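Local coordinates for Endonuclease/exonuclease/phosphatase domain-containing protein (Enterococcus faecalis, PDB 3L1W), which is functionally uncharacterised but belongs to the endonuclease/exonuclease/phosphatase family and may act as a 3'-5' RNA exonuclease, at residues A[192-204]-A[229-243]. Residues are numbered along the deposited sequence; the frame is centred on the assembly and turned at random.
Sequences HYGPRGTFQNFTY and SLTDSIDGRFPSDHF. With SO4 (sulfate ion), chain I; FMT (formic acid), chain T; FMT (formic acid), chain L.
Gln-200 reaches into segment 229-243 with its carboxamide, and NE2 donates to Ser-240 O at 2.8 Å, the acceptor lying in the amide plane and the N-H...O angle a straight 180°. An unusual chi1 of 22°, away from the staggered positions, sets CG over one face of the Phe-243 ring, a CH-pi contact of 3.8 Å to the centroid; the bend at chi2 then directs the carboxamide. OE1 is turned back to accept from Phe-202 N, which fixes the amide's rotation from both ends. Backbone bonds flank it: Thr-198 O takes Phe-243 N (2.7 Å), and Asp-241 O accepts from both Gln-200 N and Asn-201 N, the second longer at 3.3 Å. Three further rings are contacted separately. Phe-199 turns its edge to the face of His-242, planes at 70°; Asp-241 CB sits over the Phe-202 face, close to the normal; and Gly-236 CA lies above the centre of Tyr-204, 3.9 Å from its centroid. Just past the strand, Pro-195 O accepts from Ser-229 OG at 2.8 Å and from His-192 NE2. Outward, Asp-215 OD2 is hydrogen-bonded to both Thr-198 OG1 and His-242 ND1, while Tyr-204 stacks on Tyr-204 of the second subunit. His-242 with Asp-215 is consistent with the His-Asp pair of DNase I-like enzymes; that bond at ND1 and the Phe-199 edge over one face together hold the imidazole's orientation.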
ATOM      1  N   HIS A 192     -11.467   7.765   2.698  1.00 22.88           N
ATOM      2  CA  HIS A 192     -10.270   7.547   3.509  1.00 21.25           C
ATOM      3  C   HIS A 192     -10.067   6.062   3.793  1.00 22.05           C
ATOM      4  O   HIS A 192     -10.979   5.391   4.269  1.00 19.43           O
ATOM      5  CB  HIS A 192     -10.348   8.299   4.837  1.00 20.73           C
ATOM      6  CG  HIS A 192      -9.116   8.149   5.675  1.00 18.09           C
ATOM      7  ND1 HIS A 192      -7.951   8.837   5.413  1.00 17.59           N
ATOM      8  CD2 HIS A 192      -8.853   7.359   6.744  1.00 17.89           C
ATOM      9  CE1 HIS A 192      -7.033   8.499   6.301  1.00 18.20           C
ATOM     10  NE2 HIS A 192      -7.552   7.595   7.113  1.00 17.60           N
ATOM     11  N   TYR A 193      -8.867   5.562   3.507  1.00 17.37           N
ATOM     12  CA  TYR A 193      -8.556   4.147   3.686  1.00 17.24           C
ATOM     13  C   TYR A 193      -7.679   4.003   4.917  1.00 16.43           C
ATOM     14  O   TYR A 193      -6.747   4.782   5.111  1.00 17.63           O
ATOM     15  CB  TYR A 193      -7.834   3.602   2.442  1.00 15.85           C
ATOM     16  CG  TYR A 193      -7.482   2.129   2.524  1.00 18.00           C
ATOM     17  CD1 TYR A 193      -8.476   1.165   2.597  1.00 20.40           C
ATOM     18  CD2 TYR A 193      -6.152   1.707   2.515  1.00 18.73           C
ATOM     19  CE1 TYR A 193      -8.166  -0.183   2.668  1.00 17.50           C
ATOM     20  CE2 TYR A 193      -5.825   0.356   2.593  1.00 19.30           C
ATOM     21  CZ  TYR A 193      -6.837  -0.583   2.663  1.00 17.15           C
ATOM     22  OH  TYR A 193      -6.550  -1.926   2.753  1.00 17.76           O
ATOM     23  N   GLY A 194      -7.984   3.023   5.760  1.00 17.79           N
ATOM     24  CA  GLY A 194      -7.226   2.822   6.978  1.00 16.93           C
ATOM     25  C   GLY A 194      -7.789   3.613   8.146  1.00 17.80           C
ATOM     26  O   GLY A 194      -8.852   4.233   8.046  1.00 19.55           O
ATOM     27  N   PRO A 195      -7.074   3.603   9.272  1.00 18.41           N
ATOM     28  CA  PRO A 195      -7.574   4.310  10.454  1.00 19.94           C
ATOM     29  C   PRO A 195      -7.533   5.827  10.264  1.00 16.54           C
ATOM     30  O   PRO A 195      -6.678   6.332   9.534  1.00 17.31           O
ATOM     31  CB  PRO A 195      -6.599   3.873  11.552  1.00 17.41           C
ATOM     32  CG  PRO A 195      -5.324   3.573  10.829  1.00 17.40           C
ATOM     33  CD  PRO A 195      -5.748   2.993   9.491  1.00 16.99           C
ATOM     34  N   ARG A 196      -8.443   6.551  10.915  1.00 17.42           N
ATOM     35  CA  ARG A 196      -8.406   8.010  10.850  1.00 17.51           C
ATOM     36  C   ARG A 196      -7.277   8.579  11.716  1.00 20.12           C
ATOM     37  O   ARG A 196      -6.753   9.651  11.430  1.00 20.05           O
ATOM     38  CB  ARG A 196      -9.765   8.612  11.229  1.00 24.13           C
ATOM     39  CG  ARG A 196     -10.856   8.343  10.193  1.00 27.37           C
ATOM     40  CD  ARG A 196     -12.229   8.879  10.629  1.00 27.89           C
ATOM     41  NE  ARG A 196     -12.220  10.321  10.876  1.00 27.06           N
ATOM     42  CZ  ARG A 196     -12.347  11.250   9.931  1.00 29.42           C
ATOM     43  NH1 ARG A 196     -12.489  10.899   8.660  1.00 29.84           N
ATOM     44  NH2 ARG A 196     -12.327  12.536  10.258  1.00 25.93           N
ATOM     45  N   GLY A 197      -6.906   7.847  12.763  1.00 16.41           N
ATOM     46  CA  GLY A 197      -5.788   8.221  13.609  1.00 18.37           C
ATOM     47  C   GLY A 197      -4.470   7.697  13.072  1.00 16.42           C
ATOM     48  O   GLY A 197      -4.445   6.792  12.229  1.00 18.13           O
ATOM     49  N   THR A 198      -3.371   8.257  13.577  1.00 17.60           N
ATOM     50  CA  THR A 198      -2.064   8.052  12.984  1.00 19.59           C
ATOM     51  C   THR A 198      -0.978   7.662  13.986  1.00 21.31           C
ATOM     52  O   THR A 198       0.077   7.183  13.595  1.00 31.21           O
ATOM     53  CB  THR A 198      -1.613   9.349  12.271  1.00 22.91           C
ATOM     54  OG1 THR A 198      -1.488  10.402  13.230  1.00 25.94           O
ATOM     55  CG2 THR A 198      -2.663   9.775  11.236  1.00 30.32           C
ATOM     56  N   PHE A 199      -1.223   7.860  15.277  1.00 15.48           N
ATOM     57  CA  PHE A 199      -0.182   7.586  16.260  1.00 15.43           C
ATOM     58  C   PHE A 199      -0.497   6.357  17.117  1.00 15.53           C
ATOM     59  O   PHE A 199      -1.514   6.339  17.818  1.00 16.77           O
ATOM     60  CB  PHE A 199       0.036   8.804  17.170  1.00 16.13           C
ATOM     61  CG  PHE A 199       1.093   8.575  18.214  1.00 20.41           C
ATOM     62  CD1 PHE A 199       2.436   8.605  17.872  1.00 18.92           C
ATOM     63  CD2 PHE A 199       0.742   8.292  19.526  1.00 23.52           C
ATOM     64  CE1 PHE A 199       3.419   8.373  18.822  1.00 20.10           C
ATOM     65  CE2 PHE A 199       1.715   8.056  20.482  1.00 24.90           C
ATOM     66  CZ  PHE A 199       3.059   8.094  20.130  1.00 22.16           C
ATOM     67  N   GLN A 200       0.379   5.352  17.077  1.00 16.11           N
ATOM     68  CA  GLN A 200       0.133   4.097  17.786  1.00 17.66           C
ATOM     69  C   GLN A 200       1.159   3.791  18.879  1.00 19.60           C
ATOM     70  O   GLN A 200       1.052   2.772  19.560  1.00 18.28           O
ATOM     71  CB  GLN A 200       0.001   2.897  16.815  1.00 18.96           C
ATOM     72  CG  GLN A 200       0.632   3.061  15.439  1.00 17.69           C
ATOM     73  CD  GLN A 200       2.158   3.028  15.448  1.00 19.12           C
ATOM     74  OE1 GLN A 200       2.781   2.750  16.473  1.00 18.44           O
ATOM     75  NE2 GLN A 200       2.764   3.283  14.286  1.00 17.76           N
ATOM     76  N   ASN A 201       2.146   4.665  19.049  1.00 18.28           N
ATOM     77  CA  ASN A 201       3.111   4.503  20.137  1.00 16.30           C
ATOM     78  C   ASN A 201       3.889   3.176  20.062  1.00 17.24           C
ATOM     79  O   ASN A 201       4.299   2.636  21.094  1.00 20.50           O
ATOM     80  CB  ASN A 201       2.385   4.608  21.482  1.00 20.27           C
ATOM     81  CG  ASN A 201       3.322   4.924  22.628  1.00 24.78           C
ATOM     82  OD1 ASN A 201       4.278   5.686  22.470  1.00 26.21           O
ATOM     83  ND2 ASN A 201       3.051   4.343  23.793  1.00 23.04           N
ATOM     84  N   PHE A 202       4.093   2.671  18.844  1.00 17.83           N
ATOM     85  CA  PHE A 202       4.781   1.393  18.594  1.00 17.72           C
ATOM     86  C   PHE A 202       4.007   0.186  19.112  1.00 22.55           C
ATOM     87  O   PHE A 202       4.574  -0.892  19.250  1.00 30.66           O
ATOM     88  CB  PHE A 202       6.196   1.363  19.190  1.00 19.22           C
ATOM     89  CG  PHE A 202       7.247   2.061  18.353  1.00 17.92           C
ATOM     90  CD1 PHE A 202       8.135   2.948  18.946  1.00 19.04           C
ATOM     91  CD2 PHE A 202       7.363   1.813  16.992  1.00 15.72           C
ATOM     92  CE1 PHE A 202       9.110   3.583  18.208  1.00 18.25           C
ATOM     93  CE2 PHE A 202       8.341   2.445  16.234  1.00 14.58           C
ATOM     94  CZ  PHE A 202       9.217   3.334  16.847  1.00 18.29           C
ATOM     95  N   THR A 203       2.723   0.363  19.397  1.00 19.58           N
ATOM     96  CA  THR A 203       1.908  -0.753  19.876  1.00 20.28           C
ATOM     97  C   THR A 203       1.169  -1.406  18.708  1.00 19.95           C
ATOM     98  O   THR A 203       0.182  -0.864  18.205  1.00 20.02           O
ATOM     99  CB  THR A 203       0.909  -0.294  20.931  1.00 26.01           C
ATOM    100  OG1 THR A 203       1.608   0.428  21.953  1.00 26.39           O
ATOM    101  CG2 THR A 203       0.206  -1.500  21.551  1.00 24.34           C
ATOM    102  N   TYR A 204       1.676  -2.555  18.274  1.00 21.85           N
ATOM    103  CA  TYR A 204       1.157  -3.254  17.099  1.00 19.56           C
ATOM    104  C   TYR A 204      -0.329  -3.581  17.245  1.00 20.02           C
ATOM    105  O   TYR A 204      -1.083  -3.533  16.277  1.00 20.57           O
ATOM    106  CB  TYR A 204       1.986  -4.526  16.868  1.00 20.05           C
ATOM    107  CG  TYR A 204       1.571  -5.367  15.673  1.00 19.88           C
ATOM    108  CD1 TYR A 204       1.750  -4.907  14.380  1.00 21.79           C
ATOM    109  CD2 TYR A 204       1.028  -6.633  15.850  1.00 18.23           C
ATOM    110  CE1 TYR A 204       1.380  -5.673  13.291  1.00 21.83           C
ATOM    111  CE2 TYR A 204       0.653  -7.409  14.769  1.00 19.34           C
ATOM    112  CZ  TYR A 204       0.832  -6.922  13.491  1.00 24.58           C
ATOM    113  OH  TYR A 204       0.464  -7.692  12.410  1.00 23.30           O
ATOM    114  N   SER A 229      -4.257   6.167   5.778  1.00 14.83           N
ATOM    115  CA  SER A 229      -3.255   5.960   6.821  1.00 15.83           C
ATOM    116  C   SER A 229      -2.688   4.566   6.581  1.00 14.91           C
ATOM    117  O   SER A 229      -3.447   3.597   6.509  1.00 17.21           O
ATOM    118  CB  SER A 229      -3.888   6.027   8.210  1.00 16.81           C
ATOM    119  OG  SER A 229      -4.323   7.346   8.508  1.00 18.28           O
ATOM    120  N   LEU A 230      -1.366   4.458   6.467  1.00 14.77           N
ATOM    121  CA  LEU A 230      -0.741   3.212   6.011  1.00 14.08           C
ATOM    122  C   LEU A 230      -0.259   2.367   7.191  1.00 14.46           C
ATOM    123  O   LEU A 230       0.568   2.806   7.978  1.00 14.81           O
ATOM    124  CB  LEU A 230       0.438   3.544   5.084  1.00 16.25           C
ATOM    125  CG  LEU A 230       0.043   4.440   3.901  1.00 16.48           C
ATOM    126  CD1 LEU A 230       1.256   4.802   3.059  1.00 16.38           C
ATOM    127  CD2 LEU A 230      -1.026   3.748   3.037  1.00 15.10           C
ATOM    128  N   THR A 231      -0.796   1.154   7.317  1.00 16.45           N
ATOM    129  CA  THR A 231      -0.525   0.313   8.488  1.00 12.63           C
ATOM    130  C   THR A 231       0.561  -0.735   8.250  1.00 15.75           C
ATOM    131  O   THR A 231       0.621  -1.752   8.949  1.00 17.01           O
ATOM    132  CB  THR A 231      -1.820  -0.382   9.005  1.00 18.38           C
ATOM    133  OG1 THR A 231      -2.344  -1.244   7.992  1.00 21.06           O
ATOM    134  CG2 THR A 231      -2.883   0.670   9.364  1.00 21.01           C
ATOM    135  N   ASP A 232       1.419  -0.485   7.263  1.00 17.60           N
ATOM    136  CA  ASP A 232       2.550  -1.374   6.980  1.00 19.03           C
ATOM    137  C   ASP A 232       3.266  -1.772   8.262  1.00 18.50           C
ATOM    138  O   ASP A 232       3.547  -0.928   9.125  1.00 17.44           O
ATOM    139  CB  ASP A 232       3.575  -0.677   6.085  1.00 18.06           C
ATOM    140  CG  ASP A 232       2.997  -0.203   4.774  1.00 21.85           C
ATOM    141  OD1 ASP A 232       1.841   0.278   4.757  1.00 21.65           O
ATOM    142  OD2 ASP A 232       3.720  -0.286   3.755  1.00 19.35           O
ATOM    143  N   SER A 233       3.602  -3.053   8.379  1.00 19.25           N
ATOM    144  CA  SER A 233       4.298  -3.520   9.563  1.00 18.54           C
ATOM    145  C   SER A 233       5.548  -4.274   9.147  1.00 18.91           C
ATOM    146  O   SER A 233       5.733  -4.595   7.976  1.00 19.41           O
ATOM    147  CB  SER A 233       3.397  -4.438  10.400  1.00 18.69           C
ATOM    148  OG  SER A 233       2.934  -5.537   9.625  1.00 20.92           O
ATOM    149  N   ILE A 234       6.407  -4.534  10.119  1.00 18.22           N
ATOM    150  CA  ILE A 234       7.576  -5.369   9.918  1.00 16.52           C
ATOM    151  C   ILE A 234       7.556  -6.436  11.010  1.00 19.51           C
ATOM    152  O   ILE A 234       7.922  -6.180  12.155  1.00 20.63           O
ATOM    153  CB  ILE A 234       8.877  -4.513   9.946  1.00 22.69           C
ATOM    154  CG1 ILE A 234      10.116  -5.399  10.002  1.00 25.17           C
ATOM    155  CG2 ILE A 234       8.855  -3.499  11.101  1.00 22.18           C
ATOM    156  CD1 ILE A 234      10.223  -6.347   8.824  1.00 32.80           C
ATOM    157  N   ASP A 235       7.075  -7.623  10.656  1.00 18.86           N
ATOM    158  CA  ASP A 235       7.012  -8.765  11.580  1.00 15.73           C
ATOM    159  C   ASP A 235       6.573  -8.412  13.010  1.00 22.96           C
ATOM    160  O   ASP A 235       7.301  -8.638  13.976  1.00 22.32           O
ATOM    161  CB  ASP A 235       8.356  -9.505  11.596  1.00 18.71           C
ATOM    162  CG  ASP A 235       8.252 -10.911  12.178  1.00 23.41           C
ATOM    163  OD1 ASP A 235       9.309 -11.549  12.343  1.00 29.86           O
ATOM    164  OD2 ASP A 235       7.133 -11.390  12.470  1.00 23.35           O
ATOM    165  N   GLY A 236       5.372  -7.859  13.139  1.00 20.77           N
ATOM    166  CA  GLY A 236       4.773  -7.645  14.444  1.00 19.53           C
ATOM    167  C   GLY A 236       5.162  -6.345  15.113  1.00 21.73           C
ATOM    168  O   GLY A 236       4.882  -6.145  16.296  1.00 25.89           O
ATOM    169  N   ARG A 237       5.813  -5.468  14.356  1.00 20.88           N
ATOM    170  CA  ARG A 237       6.162  -4.131  14.841  1.00 19.21           C
ATOM    171  C   ARG A 237       5.847  -3.133  13.751  1.00 18.23           C
ATOM    172  O   ARG A 237       5.709  -3.505  12.590  1.00 21.13           O
ATOM    173  CB  ARG A 237       7.652  -4.051  15.168  1.00 20.25           C
ATOM    174  CG  ARG A 237       8.066  -4.925  16.319  1.00 28.17           C
ATOM    175  CD  ARG A 237       9.554  -4.784  16.628  1.00 31.22           C
ATOM    176  NE  ARG A 237       9.870  -5.402  17.912  1.00 48.26           N
ATOM    177  CZ  ARG A 237      11.068  -5.377  18.484  1.00 59.41           C
ATOM    178  NH1 ARG A 237      12.081  -4.765  17.886  1.00 60.44           N
ATOM    179  NH2 ARG A 237      11.255  -5.968  19.656  1.00 61.37           N
ATOM    180  N   PHE A 238       5.726  -1.864  14.125  1.00 19.22           N
ATOM    181  CA  PHE A 238       5.553  -0.817  13.133  1.00 17.54           C
ATOM    182  C   PHE A 238       6.893  -0.134  12.956  1.00 15.13           C
ATOM    183  O   PHE A 238       7.637   0.016  13.926  1.00 19.12           O
ATOM    184  CB  PHE A 238       4.497   0.188  13.579  1.00 18.18           C
ATOM    185  CG  PHE A 238       3.100  -0.372  13.608  1.00 19.35           C
ATOM    186  CD1 PHE A 238       2.547  -0.967  12.477  1.00 16.72           C
ATOM    187  CD2 PHE A 238       2.325  -0.272  14.760  1.00 20.64           C
ATOM    188  CE1 PHE A 238       1.242  -1.477  12.507  1.00 18.46           C
ATOM    189  CE2 PHE A 238       1.027  -0.771  14.795  1.00 21.41           C
ATOM    190  CZ  PHE A 238       0.484  -1.368  13.671  1.00 22.30           C
ATOM    191  N   PRO A 239       7.216   0.260  11.718  1.00 18.06           N
ATOM    192  CA  PRO A 239       8.520   0.878  11.446  1.00 14.60           C
ATOM    193  C   PRO A 239       8.694   2.216  12.176  1.00 15.91           C
ATOM    194  O   PRO A 239       9.818   2.582  12.461  1.00 18.49           O
ATOM    195  CB  PRO A 239       8.504   1.085   9.925  1.00 17.89           C
ATOM    196  CG  PRO A 239       7.478   0.117   9.414  1.00 17.94           C
ATOM    197  CD  PRO A 239       6.424   0.075  10.490  1.00 17.07           C
ATOM    198  N   SER A 240       7.601   2.925  12.451  1.00 16.73           N
ATOM    199  CA  SER A 240       7.631   4.141  13.264  1.00 16.21           C
ATOM    200  C   SER A 240       6.471   4.072  14.246  1.00 15.25           C
ATOM    201  O   SER A 240       5.597   3.198  14.102  1.00 17.06           O
ATOM    202  CB  SER A 240       7.480   5.399  12.399  1.00 15.85           C
ATOM    203  OG  SER A 240       7.447   6.560  13.235  1.00 16.97           O
ATOM    204  N   ASP A 241       6.448   4.970  15.236  1.00 14.46           N
ATOM    205  CA  ASP A 241       5.307   5.027  16.149  1.00 15.75           C
ATOM    206  C   ASP A 241       4.153   5.858  15.587  1.00 16.49           C
ATOM    207  O   ASP A 241       3.107   5.997  16.228  1.00 17.61           O
ATOM    208  CB  ASP A 241       5.700   5.466  17.580  1.00 14.42           C
ATOM    209  CG  ASP A 241       6.421   6.812  17.630  1.00 18.09           C
ATOM    210  OD1 ASP A 241       6.700   7.420  16.576  1.00 14.92           O
ATOM    211  OD2 ASP A 241       6.722   7.252  18.762  1.00 19.47           O
ATOM    212  N   HIS A 242       4.353   6.404  14.384  1.00 14.78           N
ATOM    213  CA  HIS A 242       3.254   6.949  13.584  1.00 15.79           C
ATOM    214  C   HIS A 242       3.051   6.090  12.345  1.00 15.29           C
ATOM    215  O   HIS A 242       4.006   5.505  11.833  1.00 15.89           O
ATOM    216  CB  HIS A 242       3.595   8.345  13.064  1.00 14.52           C
ATOM    217  CG  HIS A 242       3.787   9.376  14.127  1.00 15.30           C
ATOM    218  ND1 HIS A 242       3.035  10.533  14.182  1.00 17.44           N
ATOM    219  CD2 HIS A 242       4.686   9.460  15.134  1.00 16.53           C
ATOM    220  CE1 HIS A 242       3.440  11.266  15.206  1.00 15.05           C
ATOM    221  NE2 HIS A 242       4.449  10.644  15.790  1.00 18.46           N
ATOM    222  N   PHE A 243       1.829   6.059  11.832  1.00 15.42           N
ATOM    223  CA  PHE A 243       1.607   5.575  10.464  1.00 13.98           C
ATOM    224  C   PHE A 243       1.882   6.724   9.503  1.00 15.04           C
ATOM    225  O   PHE A 243       1.574   7.874   9.811  1.00 17.44           O
ATOM    226  CB  PHE A 243       0.143   5.168  10.259  1.00 14.93           C
ATOM    227  CG  PHE A 243      -0.308   4.032  11.124  1.00 17.33           C
ATOM    228  CD1 PHE A 243       0.500   2.920  11.294  1.00 16.48           C
ATOM    229  CD2 PHE A 243      -1.558   4.058  11.738  1.00 19.21           C
ATOM    230  CE1 PHE A 243       0.076   1.849  12.082  1.00 17.96           C
ATOM    231  CE2 PHE A 243      -1.993   2.989  12.518  1.00 17.90           C
ATOM    232  CZ  PHE A 243      -1.175   1.887  12.694  1.00 18.97           C
TER
HETATM  233  S   SO4 I 260       2.438  -4.889  21.016  0.55 34.47           S
HETATM  234  O1  SO4 I 260       2.861  -6.287  20.983  0.55 33.64           O
HETATM  235  O2  SO4 I 260       3.340  -4.089  20.176  0.55 24.61           O
HETATM  236  O3  SO4 I 260       1.061  -4.799  20.547  0.55 20.10           O
HETATM  237  O4  SO4 I 260       2.503  -4.397  22.392  0.55 35.12           O
HETATM  238  C   FMT T 264      -5.509  -0.834   6.120  0.80 31.22           C
HETATM  239  O1  FMT T 264      -6.618  -0.466   6.508  0.80 33.63           O
HETATM  240  O2  FMT T 264      -4.604  -1.233   6.860  0.80 30.06           O
HETATM  241  C   FMT L 263       5.054  -4.338   4.966  0.80 32.23           C
HETATM  242  O1  FMT L 263       6.127  -4.908   5.184  0.80 35.56           O
HETATM  243  O2  FMT L 263       4.006  -4.532   5.595  0.80 26.00           O
HETATM  244  O   HOH W   1      -5.319  10.467   9.244  1.00 28.29           O
HETATM  245  O   HOH W   2       6.711   5.941  21.117  1.00 27.27           O
HETATM  246  O   HOH W   3       6.118  -1.583  17.016  1.00 21.18           O
HETATM  247  O   HOH W   4       3.385  -7.895  10.991  1.00 22.68           O